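Local coordinates for protein amidase, hydantoinase/carbamoylase family (Burkholderia vietnamiensis, PDB 5I4M) that probably hydrolyses N-carbamoyl-L-amino acids as a zinc-dependent amidase of the peptidase M20 family, with two zinc ions per subunit, at residues 346-359 with 381-393. Sequence-based numbering, arbitrary orientation. Where two conformers were deposited one is given.
Sequences YAPIAFDSACVAAV and ACYLAQVAPTSMV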
loop_
_atom_site.group_PDB
_atom_site.type_symbol
_atom_site.label_atom_id
_atom_site.label_comp_id
_atom_site.label_asym_id
_atom_site.label_seq_id
_atom_site.Cartn_x
_atom_site.Cartn_y
_atom_site.Cartn_z
ATOM N N TYR A 346 6.812 -25.718 4.230
ATOM C CA TYR A 346 7.114 -27.094 3.867
ATOM C C TYR A 346 8.620 -27.298 3.890
ATOM O O TYR A 346 9.392 -26.388 3.566
ATOM C CB TYR A 346 6.526 -27.483 2.498
ATOM C CG TYR A 346 7.066 -26.751 1.291
ATOM C CD1 TYR A 346 8.175 -27.237 0.595
ATOM C CD2 TYR A 346 6.442 -25.595 0.819
ATOM C CE1 TYR A 346 8.665 -26.585 -0.529
ATOM C CE2 TYR A 346 6.921 -24.935 -0.307
ATOM C CZ TYR A 346 8.027 -25.428 -0.968
ATOM O OH TYR A 346 8.488 -24.763 -2.080
ATOM N N ALA A 347 9.021 -28.486 4.311
ATOM C CA ALA A 347 10.425 -28.814 4.399
ATOM C C ALA A 347 11.013 -28.986 3.001
ATOM O O ALA A 347 10.291 -29.319 2.054
ATOM C CB ALA A 347 10.613 -30.095 5.200
ATOM N N PRO A 348 12.319 -28.761 2.846
ATOM C CA PRO A 348 12.995 -29.163 1.605
ATOM C C PRO A 348 12.667 -30.612 1.290
ATOM O O PRO A 348 12.507 -31.448 2.191
ATOM C CB PRO A 348 14.483 -28.994 1.935
ATOM C CG PRO A 348 14.525 -28.058 3.114
ATOM C CD PRO A 348 13.270 -28.334 3.887
ATOM N N ILE A 349 12.543 -30.921 0.012
ATOM C CA ILE A 349 12.107 -32.254 -0.378
ATOM C C ILE A 349 13.010 -32.763 -1.489
ATOM O O ILE A 349 13.433 -31.997 -2.362
ATOM C CB ILE A 349 10.616 -32.264 -0.786
ATOM C CG1 ILE A 349 10.140 -33.690 -1.083
ATOM C CG2 ILE A 349 10.355 -31.340 -1.963
ATOM C CD1 ILE A 349 8.640 -33.846 -0.941
ATOM N N ALA A 350 13.341 -34.048 -1.421
ATOM C CA ALA A 350 14.126 -34.717 -2.446
ATOM C C ALA A 350 13.178 -35.385 -3.430
ATOM O O ALA A 350 12.207 -36.034 -3.027
ATOM C CB ALA A 350 15.063 -35.752 -1.814
ATOM N N PHE A 351 13.450 -35.220 -4.715
ATOM C CA PHE A 351 12.585 -35.835 -5.703
ATOM C C PHE A 351 12.952 -37.307 -5.869
ATOM O O PHE A 351 13.997 -37.772 -5.397
ATOM C CB PHE A 351 12.664 -35.062 -7.019
ATOM C CG PHE A 351 11.911 -33.754 -6.984
ATOM C CD1 PHE A 351 10.546 -33.736 -6.728
ATOM C CD2 PHE A 351 12.572 -32.545 -7.169
ATOM C CE1 PHE A 351 9.839 -32.524 -6.675
ATOM C CE2 PHE A 351 11.876 -31.335 -7.114
ATOM C CZ PHE A 351 10.516 -31.328 -6.876
ATOM N N ASP A 352 12.059 -38.053 -6.522
ATOM C CA ASP A 352 12.206 -39.504 -6.617
ATOM C C ASP A 352 13.413 -39.864 -7.480
ATOM O O ASP A 352 13.583 -39.321 -8.573
ATOM C CB ASP A 352 10.935 -40.126 -7.197
ATOM C CG ASP A 352 11.073 -41.622 -7.432
ATOM O OD1 ASP A 352 10.862 -42.411 -6.477
ATOM O OD2 ASP A 352 11.402 -42.011 -8.570
ATOM N N SER A 353 14.229 -40.814 -7.005
ATOM C CA SER A 353 15.496 -41.092 -7.678
ATOM C C SER A 353 15.285 -41.710 -9.055
ATOM O O SER A 353 16.043 -41.417 -9.985
ATOM C CB SER A 353 16.374 -41.991 -6.807
ATOM O OG SER A 353 15.744 -43.228 -6.547
ATOM N N ALA A 354 14.271 -42.564 -9.217
ATOM C CA ALA A 354 14.024 -43.136 -10.539
ATOM C C ALA A 354 13.498 -42.081 -11.505
ATOM O O ALA A 354 13.847 -42.087 -12.694
ATOM C CB ALA A 354 13.047 -44.305 -10.446
ATOM N N CYS A 355 12.654 -41.170 -11.017
ATOM C CA CYS A 355 12.198 -40.078 -11.866
ATOM C C CYS A 355 13.365 -39.192 -12.279
ATOM O O CYS A 355 13.476 -38.795 -13.447
ATOM C CB CYS A 355 11.126 -39.261 -11.140
ATOM S SG CYS A 355 9.537 -40.126 -11.016
ATOM N N VAL A 356 14.234 -38.856 -11.329
ATOM C CA VAL A 356 15.406 -38.046 -11.650
ATOM C C VAL A 356 16.254 -38.741 -12.711
ATOM O O VAL A 356 16.713 -38.115 -13.673
ATOM C CB VAL A 356 16.209 -37.758 -10.365
ATOM C CG1 VAL A 356 17.584 -37.194 -10.692
ATOM C CG2 VAL A 356 15.435 -36.803 -9.448
ATOM N N ALA A 357 16.458 -40.050 -12.562
ATOM C CA ALA A 357 17.245 -40.794 -13.539
ATOM C C ALA A 357 16.599 -40.765 -14.918
ATOM O O ALA A 357 17.296 -40.704 -15.938
ATOM C CB ALA A 357 17.429 -42.235 -13.070
ATOM N N ALA A 358 15.263 -40.818 -14.967
ATOM C CA ALA A 358 14.562 -40.775 -16.248
ATOM C C ALA A 358 14.759 -39.433 -16.937
ATOM O O ALA A 358 14.877 -39.376 -18.164
ATOM C CB ALA A 358 13.072 -41.061 -16.053
ATOM N N VAL A 359 14.778 -38.345 -16.161
ATOM C CA VAL A 359 15.024 -37.015 -16.715
ATOM C C VAL A 359 16.448 -36.919 -17.252
ATOM O O VAL A 359 16.685 -36.434 -18.369
ATOM C CB VAL A 359 14.745 -35.941 -15.649
ATOM C CG1 VAL A 359 15.193 -34.571 -16.123
ATOM C CG2 VAL A 359 13.259 -35.926 -15.300
ATOM N N ALA A 381 4.717 -29.747 -8.183
ATOM C CA ALA A 381 5.463 -30.997 -8.077
ATOM C C ALA A 381 6.000 -31.243 -6.665
ATOM O O ALA A 381 6.173 -32.402 -6.269
ATOM C CB ALA A 381 6.617 -31.001 -9.079
ATOM N N CYS A 382 6.288 -30.185 -5.895
ATOM C CA CYS A 382 6.791 -30.399 -4.532
ATOM C C CYS A 382 5.767 -31.119 -3.670
ATOM O O CYS A 382 6.130 -31.934 -2.810
ATOM C CB CYS A 382 7.181 -29.072 -3.878
ATOM S SG CYS A 382 8.450 -28.160 -4.805
ATOM N N TYR A 383 4.481 -30.829 -3.874
ATOM C CA TYR A 383 3.453 -31.555 -3.137
ATOM C C TYR A 383 3.151 -32.910 -3.760
ATOM O O TYR A 383 2.904 -33.884 -3.038
ATOM C CB TYR A 383 2.190 -30.698 -3.037
ATOM C CG TYR A 383 2.253 -29.701 -1.893
ATOM C CD1 TYR A 383 2.758 -30.072 -0.651
ATOM C CD2 TYR A 383 1.809 -28.388 -2.055
ATOM C CE1 TYR A 383 2.801 -29.161 0.411
ATOM C CE2 TYR A 383 1.858 -27.476 -1.005
ATOM C CZ TYR A 383 2.357 -27.865 0.219
ATOM O OH TYR A 383 2.399 -26.961 1.263
ATOM N N LEU A 384 3.175 -33.012 -5.089
ATOM C CA LEU A 384 2.962 -34.316 -5.705
ATOM C C LEU A 384 4.007 -35.321 -5.248
ATOM O O LEU A 384 3.708 -36.515 -5.131
ATOM C CB LEU A 384 2.991 -34.202 -7.225
ATOM C CG LEU A 384 1.895 -33.312 -7.791
ATOM C CD1 LEU A 384 1.943 -33.308 -9.324
ATOM C CD2 LEU A 384 0.550 -33.791 -7.294
ATOM N N ALA A 385 5.230 -34.855 -4.971
ATOM C CA ALA A 385 6.286 -35.760 -4.531
ATOM C C ALA A 385 5.939 -36.473 -3.233
ATOM O O ALA A 385 6.511 -37.530 -2.955
ATOM C CB ALA A 385 7.605 -35.003 -4.359
ATOM N N GLN A 386 5.018 -35.923 -2.436
ATOM C CA GLN A 386 4.632 -36.575 -1.189
ATOM C C GLN A 386 3.742 -37.789 -1.416
ATOM O O GLN A 386 3.618 -38.629 -0.516
ATOM C CB GLN A 386 3.918 -35.578 -0.269
ATOM C CG GLN A 386 4.785 -34.388 0.167
ATOM C CD GLN A 386 4.166 -33.623 1.323
ATOM O OE1 GLN A 386 3.323 -34.155 2.045
ATOM N NE2 GLN A 386 4.575 -32.367 1.499
ATOM N N VAL A 387 3.111 -37.904 -2.582
ATOM C CA VAL A 387 2.139 -38.965 -2.826
ATOM C C VAL A 387 2.467 -39.812 -4.042
ATOM O O VAL A 387 1.837 -40.864 -4.227
ATOM C CB VAL A 387 0.705 -38.400 -2.947
ATOM C CG1 VAL A 387 0.283 -37.773 -1.623
ATOM C CG2 VAL A 387 0.612 -37.391 -4.098
ATOM N N ALA A 388 3.435 -39.421 -4.866
ATOM C CA ALA A 388 3.749 -40.196 -6.055
ATOM C C ALA A 388 5.203 -39.959 -6.413
ATOM O O ALA A 388 5.740 -38.887 -6.109
ATOM C CB ALA A 388 2.849 -39.800 -7.235
ATOM N N PRO A 389 5.862 -40.920 -7.059
ATOM C CA PRO A 389 7.230 -40.677 -7.549
ATOM C C PRO A 389 7.235 -39.500 -8.511
ATOM O O PRO A 389 6.545 -39.517 -9.525
ATOM C CB PRO A 389 7.594 -41.989 -8.262
ATOM C CG PRO A 389 6.605 -43.000 -7.791
ATOM C CD PRO A 389 5.362 -42.267 -7.400
ATOM N N THR A 390 8.015 -38.466 -8.175
ATOM C CA THR A 390 7.960 -37.174 -8.862
ATOM C C THR A 390 9.365 -36.613 -9.045
ATOM O O THR A 390 10.206 -36.761 -8.160
ATOM C CB THR A 390 7.135 -36.159 -8.049
ATOM O OG1 THR A 390 5.811 -36.657 -7.831
ATOM C CG2 THR A 390 7.068 -34.776 -8.736
ATOM N N SER A 391 9.619 -35.947 -10.175
ATOM C CA SER A 391 10.759 -35.033 -10.250
ATOM C C SER A 391 10.413 -33.943 -11.258
ATOM O O SER A 391 9.277 -33.852 -11.731
ATOM C CB SER A 391 12.059 -35.777 -10.598
ATOM O OG SER A 391 12.141 -36.118 -11.976
ATOM N N MET A 392 11.389 -33.093 -11.569
ATOM C CA MET A 392 11.151 -31.947 -12.436
ATOM C C MET A 392 12.232 -31.825 -13.500
ATOM O O MET A 392 13.338 -32.351 -13.368
ATOM C CB MET A 392 11.087 -30.637 -11.639
ATOM C CG MET A 392 9.978 -30.603 -10.597
ATOM S SD MET A 392 9.864 -28.950 -9.865
ATOM C CE MET A 392 9.197 -28.035 -11.269
ATOM N N VAL A 393 11.877 -31.098 -14.557
ATOM C CA VAL A 393 12.769 -30.749 -15.658
ATOM C C VAL A 393 12.865 -29.234 -15.688
ATOM O O VAL A 393 11.837 -28.559 -15.775
ATOM C CB VAL A 393 12.243 -31.264 -17.003
ATOM C CG1 VAL A 393 13.226 -30.914 -18.131
ATOM C CG2 VAL A 393 11.958 -32.754 -16.948
#
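F351 and D352 meet strand 390-393 just where strand 337-350 gives way to a helix: the N-H of D352 donates to T390 O (2.8 Å, 162° at the hydrogen), and beyond it helix 353-359 runs roughly parallel to the strand, the short axes 27° apart and 6.7 Å at their closest. In this example the ring of F351, in the turn after strand 337-350, packs against both helix 381-384 and strand 390-393. With CG anti to its own carbonyl carbon (chi1 -75°), F351 reaches between the two. A381 O lies in the ring plane at its edge, 3.7 Å from F351 CE1, while M392 crosses obliquely at the far end, its CG 3.8 Å from F351 CZ, and its SD makes an oblique Met-aromatic contact. A385 CB touches both F351 CD1 and I349 CD1, the latter at 3.8 Å. On the helical side D352 is the N-cap: OD2 uses its anti lone pair to accept from C355 N, and D352 CG lies 3.6 Å from P389 CB, the two side chains side by side and pointing the same way. S391 CB packs against C355 CB and also meets V356 CG2, and farther along V359 CG1 meets V393 CG2, beside V420 of helix 411-429. At the other end Y346 leans obliquely against C382 and Y383, its OH hydrogen-bonded to Q234 NE2, of a residue that binds 3-phosphoglycerate. The chemistry is therefore divided: D352 uses its backbone N-H to hold the strand and its carboxylate to cap the helix, so one residue probably holds the turn at both ends, while largely apolar contacts around F351 join this turn to helix 381-384; the nearest atoms of the Y346 side chain and the bound 3-phosphoglyceric acid are about 5 Å apart, those of M392 and a zinc ion about 7 Å.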